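FMN-dependent NADH-azoreductase 1 (PDB 3U7I) probably uses FMN and NADH to reduce electrophilic quinones and to cleave the azo bond of aromatic azo compounds. Local coordinates at residues Arg142-Thr155 / Ile179-Leu193. Numbering follows the deposited sequence.
Sequences RRMLVIQASGGIYT and IEDYQIVRAQGTAVL
Gln188 reaches across to the loop 153-155 with both ends of its amide. Gln188 OE1 accepts from Tyr154 N at 2.8 Å, with the donor above the carbonyl plane rather than on a lone pair. Gln188 NE2 donates to Thr155 OG1 at 2.7 Å, nearly within the amide plane. Two bonds thus fix the rotation of the amide. CG of Gln188 sits between the backbone N and the carbonyl carbon (chi1 55°), and the chain runs extended from there. Ile153 crosses this side chain at about a right angle, its CG2 near the amide, while Ile153 CD1 meets Leu193 CD1 at 3.9 Å. Ser150 OG and Gly189 N grip Gly152 O from opposite faces of its plane.

Before these loops in the chain, strands 143-149 and 181-187 pair in parallel. They are the last two strands of the 2-1-3-4-5 sheet of the flavodoxin-like fold, joined by a crossover through helix 165-177. On one face, Val146 CG2 packs obliquely against the Tyr182 ring, 3.7 Å from Tyr182 CE1. Met144, present as selenomethionine, lies alongside the same ring and touches CD1 with CG. Tyr182 OH is hydrogen-bonded to ND1 of His167. Next along, Ile184 CD1 meets Val146 CG1 at 3.9 Å and also reaches Gln148 CB; the same methyl lies over one face of the Arg186 guanidinium, offset toward its rim. Glu164 forms a salt bridge with Arg186 and a hydrogen bond with Gln148 NE2, while Gln148 OE1 is hydrogen-bonded to Ser166.

On the other face, Leu145 CD1 rests on Gln183 CG at 3.7 Å and on Val185 CG2. Helix 22-37 packs here, with Ala149 touching Ser23, a predicted FMN-binding residue.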
loop_
_atom_site.group_PDB
_atom_site.type_symbol
_atom_site.label_atom_id
_atom_site.label_comp_id
_atom_site.label_asym_id
_atom_site.label_seq_id
_atom_site.Cartn_x
_atom_site.Cartn_y
_atom_site.Cartn_z
ATOM N N ARG C 142 -2.631 17.669 -16.393
ATOM C CA ARG C 142 -1.588 16.658 -16.414
ATOM C C ARG C 142 -2.184 15.304 -16.779
ATOM O O ARG C 142 -3.397 15.112 -16.702
ATOM C CB ARG C 142 -0.867 16.595 -15.061
ATOM C CG ARG C 142 -0.365 17.952 -14.599
ATOM C CD ARG C 142 0.309 17.912 -13.239
ATOM N NE ARG C 142 0.611 19.274 -12.808
ATOM C CZ ARG C 142 1.774 19.690 -12.311
ATOM N NH1 ARG C 142 1.912 20.966 -11.966
ATOM N NH2 ARG C 142 2.788 18.850 -12.150
ATOM N N ARG C 143 -1.327 14.368 -17.176
ATOM C CA ARG C 143 -1.787 13.062 -17.639
ATOM C C ARG C 143 -1.060 11.923 -16.930
ATOM O O ARG C 143 0.120 12.024 -16.598
ATOM C CB ARG C 143 -1.612 12.912 -19.153
ATOM C CG ARG C 143 -2.246 14.000 -19.986
ATOM C CD ARG C 143 -1.249 15.128 -20.312
ATOM N NE ARG C 143 -0.039 14.629 -20.967
ATOM C CZ ARG C 143 0.096 14.470 -22.282
ATOM N NH1 ARG C 143 -0.908 14.767 -23.103
ATOM N NH2 ARG C 143 1.238 14.007 -22.780
HETATM N N MSE C 144 -1.772 10.826 -16.725
HETATM C CA MSE C 144 -1.198 9.668 -16.051
HETATM C C MSE C 144 -1.519 8.384 -16.808
HETATM O O MSE C 144 -2.657 8.156 -17.224
HETATM C CB MSE C 144 -1.696 9.573 -14.600
HETATM C CG MSE C 144 -1.507 8.196 -13.949
HETATM SE SE MSE C 144 0.328 7.720 -13.393
HETATM C CE MSE C 144 0.603 9.080 -12.013
ATOM N N LEU C 145 -0.494 7.557 -16.987
ATOM C CA LEU C 145 -0.641 6.228 -17.568
ATOM C C LEU C 145 -0.076 5.221 -16.585
ATOM O O LEU C 145 1.050 5.369 -16.110
ATOM C CB LEU C 145 0.096 6.123 -18.902
ATOM C CG LEU C 145 0.096 4.739 -19.557
ATOM C CD1 LEU C 145 -1.289 4.387 -20.113
ATOM C CD2 LEU C 145 1.159 4.671 -20.654
ATOM N N VAL C 146 -0.860 4.199 -16.263
ATOM C CA VAL C 146 -0.388 3.139 -15.381
ATOM C C VAL C 146 -0.196 1.858 -16.191
ATOM O O VAL C 146 -1.089 1.458 -16.939
ATOM C CB VAL C 146 -1.384 2.886 -14.230
ATOM C CG1 VAL C 146 -0.931 1.699 -13.382
ATOM C CG2 VAL C 146 -1.538 4.131 -13.378
ATOM N N ILE C 147 0.976 1.241 -16.072
ATOM C CA ILE C 147 1.246 -0.031 -16.734
ATOM C C ILE C 147 1.326 -1.122 -15.670
ATOM O O ILE C 147 2.298 -1.201 -14.916
ATOM C CB ILE C 147 2.568 0.016 -17.553
ATOM C CG1 ILE C 147 2.417 0.974 -18.744
ATOM C CG2 ILE C 147 2.948 -1.379 -18.037
ATOM C CD1 ILE C 147 3.712 1.239 -19.487
ATOM N N GLN C 148 0.316 -1.982 -15.627
ATOM C CA GLN C 148 0.217 -3.003 -14.574
ATOM C C GLN C 148 0.190 -4.429 -15.108
ATOM O O GLN C 148 -0.676 -4.775 -15.916
ATOM C CB GLN C 148 -1.040 -2.756 -13.719
ATOM C CG GLN C 148 -1.328 -3.817 -12.646
ATOM C CD GLN C 148 -2.588 -3.500 -11.843
ATOM O OE1 GLN C 148 -2.528 -2.809 -10.819
ATOM N NE2 GLN C 148 -3.737 -3.995 -12.308
ATOM N N ALA C 149 1.132 -5.255 -14.651
ATOM C CA ALA C 149 1.148 -6.680 -14.990
ATOM C C ALA C 149 0.587 -7.454 -13.820
ATOM O O ALA C 149 0.954 -7.184 -12.672
ATOM C CB ALA C 149 2.566 -7.154 -15.286
ATOM N N SER C 150 -0.294 -8.416 -14.096
ATOM C CA SER C 150 -0.935 -9.181 -13.030
ATOM C C SER C 150 -1.144 -10.625 -13.437
ATOM O O SER C 150 -1.347 -10.923 -14.613
ATOM C CB SER C 150 -2.279 -8.550 -12.627
ATOM O OG SER C 150 -3.205 -8.516 -13.710
ATOM N N GLY C 151 -1.094 -11.516 -12.452
ATOM C CA GLY C 151 -1.367 -12.921 -12.675
ATOM C C GLY C 151 -2.820 -13.159 -13.038
ATOM O O GLY C 151 -3.113 -13.913 -13.960
ATOM N N GLY C 152 -3.734 -12.509 -12.322
ATOM C CA GLY C 152 -5.155 -12.702 -12.554
ATOM C C GLY C 152 -5.746 -11.728 -13.556
ATOM O O GLY C 152 -5.043 -10.858 -14.078
ATOM N N ILE C 153 -7.039 -11.884 -13.831
ATOM C CA ILE C 153 -7.753 -11.001 -14.750
ATOM C C ILE C 153 -8.749 -10.135 -13.976
ATOM O O ILE C 153 -9.487 -10.638 -13.121
ATOM C CB ILE C 153 -8.447 -11.806 -15.865
ATOM C CG1 ILE C 153 -7.405 -12.294 -16.870
ATOM C CG2 ILE C 153 -9.509 -10.976 -16.570
ATOM C CD1 ILE C 153 -7.928 -13.302 -17.861
ATOM N N TYR C 154 -8.757 -8.835 -14.279
ATOM C CA TYR C 154 -9.455 -7.842 -13.456
ATOM C C TYR C 154 -10.602 -7.124 -14.167
ATOM O O TYR C 154 -11.265 -6.260 -13.590
ATOM C CB TYR C 154 -8.443 -6.834 -12.884
ATOM C CG TYR C 154 -7.569 -7.493 -11.848
ATOM C CD1 TYR C 154 -7.919 -7.476 -10.500
ATOM C CD2 TYR C 154 -6.425 -8.189 -12.220
ATOM C CE1 TYR C 154 -7.139 -8.115 -9.548
ATOM C CE2 TYR C 154 -5.639 -8.831 -11.274
ATOM C CZ TYR C 154 -6.000 -8.790 -9.944
ATOM O OH TYR C 154 -5.217 -9.425 -9.009
ATOM N N THR C 155 -10.851 -7.510 -15.409
ATOM C CA THR C 155 -11.834 -6.822 -16.231
ATOM C C THR C 155 -13.129 -7.626 -16.433
ATOM O O THR C 155 -13.894 -7.357 -17.366
ATOM C CB THR C 155 -11.219 -6.450 -17.585
ATOM O OG1 THR C 155 -10.460 -7.564 -18.079
ATOM C CG2 THR C 155 -10.297 -5.248 -17.423
ATOM N N ILE C 179 -5.269 15.316 -11.216
ATOM C CA ILE C 179 -4.875 14.597 -12.424
ATOM C C ILE C 179 -6.027 13.675 -12.840
ATOM O O ILE C 179 -6.217 12.584 -12.290
ATOM C CB ILE C 179 -3.518 13.847 -12.226
ATOM C CG1 ILE C 179 -2.443 14.827 -11.721
ATOM C CG2 ILE C 179 -3.088 13.145 -13.509
ATOM C CD1 ILE C 179 -1.212 14.174 -11.146
ATOM N N GLU C 180 -6.814 14.147 -13.798
ATOM C CA GLU C 180 -8.059 13.492 -14.161
ATOM C C GLU C 180 -7.956 12.702 -15.456
ATOM O O GLU C 180 -8.813 11.863 -15.744
ATOM C CB GLU C 180 -9.176 14.526 -14.251
ATOM C CG GLU C 180 -9.397 15.258 -12.944
ATOM C CD GLU C 180 -10.608 16.156 -12.974
ATOM O OE1 GLU C 180 -10.950 16.661 -14.068
ATOM O OE2 GLU C 180 -11.219 16.355 -11.901
ATOM N N ASP C 181 -6.909 12.975 -16.231
ATOM C CA ASP C 181 -6.618 12.210 -17.444
ATOM C C ASP C 181 -5.819 10.962 -17.065
ATOM O O ASP C 181 -4.596 11.005 -16.928
ATOM C CB ASP C 181 -5.842 13.070 -18.448
ATOM C CG ASP C 181 -5.720 12.415 -19.824
ATOM O OD1 ASP C 181 -5.748 11.171 -19.925
ATOM O OD2 ASP C 181 -5.583 13.160 -20.812
ATOM N N TYR C 182 -6.531 9.856 -16.877
ATOM C CA TYR C 182 -5.951 8.625 -16.350
ATOM C C TYR C 182 -6.264 7.442 -17.265
ATOM O O TYR C 182 -7.396 7.271 -17.718
ATOM C CB TYR C 182 -6.511 8.365 -14.950
ATOM C CG TYR C 182 -6.083 7.069 -14.294
ATOM C CD1 TYR C 182 -5.125 7.069 -13.299
ATOM C CD2 TYR C 182 -6.658 5.856 -14.649
ATOM C CE1 TYR C 182 -4.735 5.901 -12.679
ATOM C CE2 TYR C 182 -6.270 4.677 -14.031
ATOM C CZ TYR C 182 -5.298 4.711 -13.041
ATOM O OH TYR C 182 -4.894 3.551 -12.402
ATOM N N GLN C 183 -5.243 6.641 -17.552
ATOM C CA GLN C 183 -5.431 5.386 -18.253
ATOM C C GLN C 183 -4.606 4.317 -17.571
ATOM O O GLN C 183 -3.478 4.563 -17.147
ATOM C CB GLN C 183 -5.004 5.479 -19.713
ATOM C CG GLN C 183 -4.950 4.111 -20.395
ATOM C CD GLN C 183 -4.728 4.192 -21.883
ATOM O OE1 GLN C 183 -4.270 5.215 -22.403
ATOM N NE2 GLN C 183 -5.064 3.114 -22.590
ATOM N N ILE C 184 -5.181 3.132 -17.446
ATOM C CA ILE C 184 -4.410 1.970 -17.038
ATOM C C ILE C 184 -4.389 0.908 -18.148
ATOM O O ILE C 184 -5.430 0.542 -18.717
ATOM C CB ILE C 184 -4.899 1.373 -15.695
ATOM C CG1 ILE C 184 -4.073 0.132 -15.349
ATOM C CG2 ILE C 184 -6.402 1.066 -15.748
ATOM C CD1 ILE C 184 -4.205 -0.329 -13.922
ATOM N N VAL C 185 -3.188 0.446 -18.474
ATOM C CA VAL C 185 -3.031 -0.696 -19.354
ATOM C C VAL C 185 -2.772 -1.936 -18.487
ATOM O O VAL C 185 -1.813 -1.978 -17.712
ATOM C CB VAL C 185 -1.900 -0.471 -20.366
ATOM C CG1 VAL C 185 -1.658 -1.736 -21.191
ATOM C CG2 VAL C 185 -2.227 0.732 -21.277
ATOM N N ARG C 186 -3.653 -2.926 -18.604
ATOM C CA ARG C 186 -3.556 -4.146 -17.813
ATOM C C ARG C 186 -2.975 -5.301 -18.622
ATOM O O ARG C 186 -3.676 -5.932 -19.424
ATOM C CB ARG C 186 -4.931 -4.545 -17.266
ATOM C CG ARG C 186 -5.537 -3.549 -16.292
ATOM C CD ARG C 186 -6.825 -4.094 -15.681
ATOM N NE ARG C 186 -7.416 -3.144 -14.740
ATOM C CZ ARG C 186 -8.106 -2.069 -15.104
ATOM N NH1 ARG C 186 -8.295 -1.793 -16.388
ATOM N NH2 ARG C 186 -8.608 -1.266 -14.181
ATOM N N ALA C 187 -1.691 -5.576 -18.411
ATOM C CA ALA C 187 -1.076 -6.769 -18.970
ATOM C C ALA C 187 -1.444 -7.913 -18.033
ATOM O O ALA C 187 -0.597 -8.444 -17.311
ATOM C CB ALA C 187 0.422 -6.604 -19.057
ATOM N N GLN C 188 -2.721 -8.278 -18.053
ATOM C CA GLN C 188 -3.296 -9.183 -17.068
ATOM C C GLN C 188 -3.362 -10.627 -17.555
ATOM O O GLN C 188 -3.247 -10.903 -18.754
ATOM C CB GLN C 188 -4.701 -8.708 -16.705
ATOM C CG GLN C 188 -5.604 -8.540 -17.923
ATOM C CD GLN C 188 -6.986 -8.033 -17.559
ATOM O OE1 GLN C 188 -7.253 -7.713 -16.400
ATOM N NE2 GLN C 188 -7.874 -7.961 -18.547
ATOM N N GLY C 189 -3.566 -11.544 -16.611
ATOM C CA GLY C 189 -3.699 -12.954 -16.919
ATOM C C GLY C 189 -2.395 -13.637 -17.289
ATOM O O GLY C 189 -2.398 -14.571 -18.083
ATOM N N THR C 190 -1.280 -13.193 -16.710
ATOM C CA THR C 190 0.012 -13.828 -16.991
ATOM C C THR C 190 0.103 -15.255 -16.413
ATOM O O THR C 190 1.017 -16.019 -16.750
ATOM C CB THR C 190 1.217 -12.967 -16.503
ATOM O OG1 THR C 190 1.259 -12.939 -15.066
ATOM C CG2 THR C 190 1.128 -11.540 -17.051
ATOM N N ALA C 191 -0.843 -15.612 -15.549
ATOM C CA ALA C 191 -0.835 -16.941 -14.937
ATOM C C ALA C 191 -1.742 -17.916 -15.677
ATOM O O ALA C 191 -1.632 -19.128 -15.489
ATOM C CB ALA C 191 -1.228 -16.860 -13.475
ATOM N N VAL C 192 -2.635 -17.387 -16.514
ATOM C CA VAL C 192 -3.605 -18.223 -17.220
ATOM C C VAL C 192 -3.665 -18.017 -18.729
ATOM O O VAL C 192 -4.245 -18.841 -19.431
ATOM C CB VAL C 192 -5.040 -18.067 -16.661
ATOM C CG1 VAL C 192 -5.139 -18.666 -15.263
ATOM C CG2 VAL C 192 -5.478 -16.604 -16.685
ATOM N N LEU C 193 -3.084 -16.928 -19.227
ATOM C CA LEU C 193 -3.104 -16.643 -20.666
ATOM C C LEU C 193 -1.735 -16.870 -21.328
ATOM O O LEU C 193 -0.710 -16.964 -20.650
ATOM C CB LEU C 193 -3.612 -15.217 -20.937
ATOM C CG LEU C 193 -5.025 -14.838 -20.465
ATOM C CD1 LEU C 193 -5.281 -13.334 -20.663
ATOM C CD2 LEU C 193 -6.083 -15.664 -21.178
HETATM O O HOH W 1 -5.904 15.901 -15.933
HETATM O O HOH W 2 -3.575 9.205 -19.548
#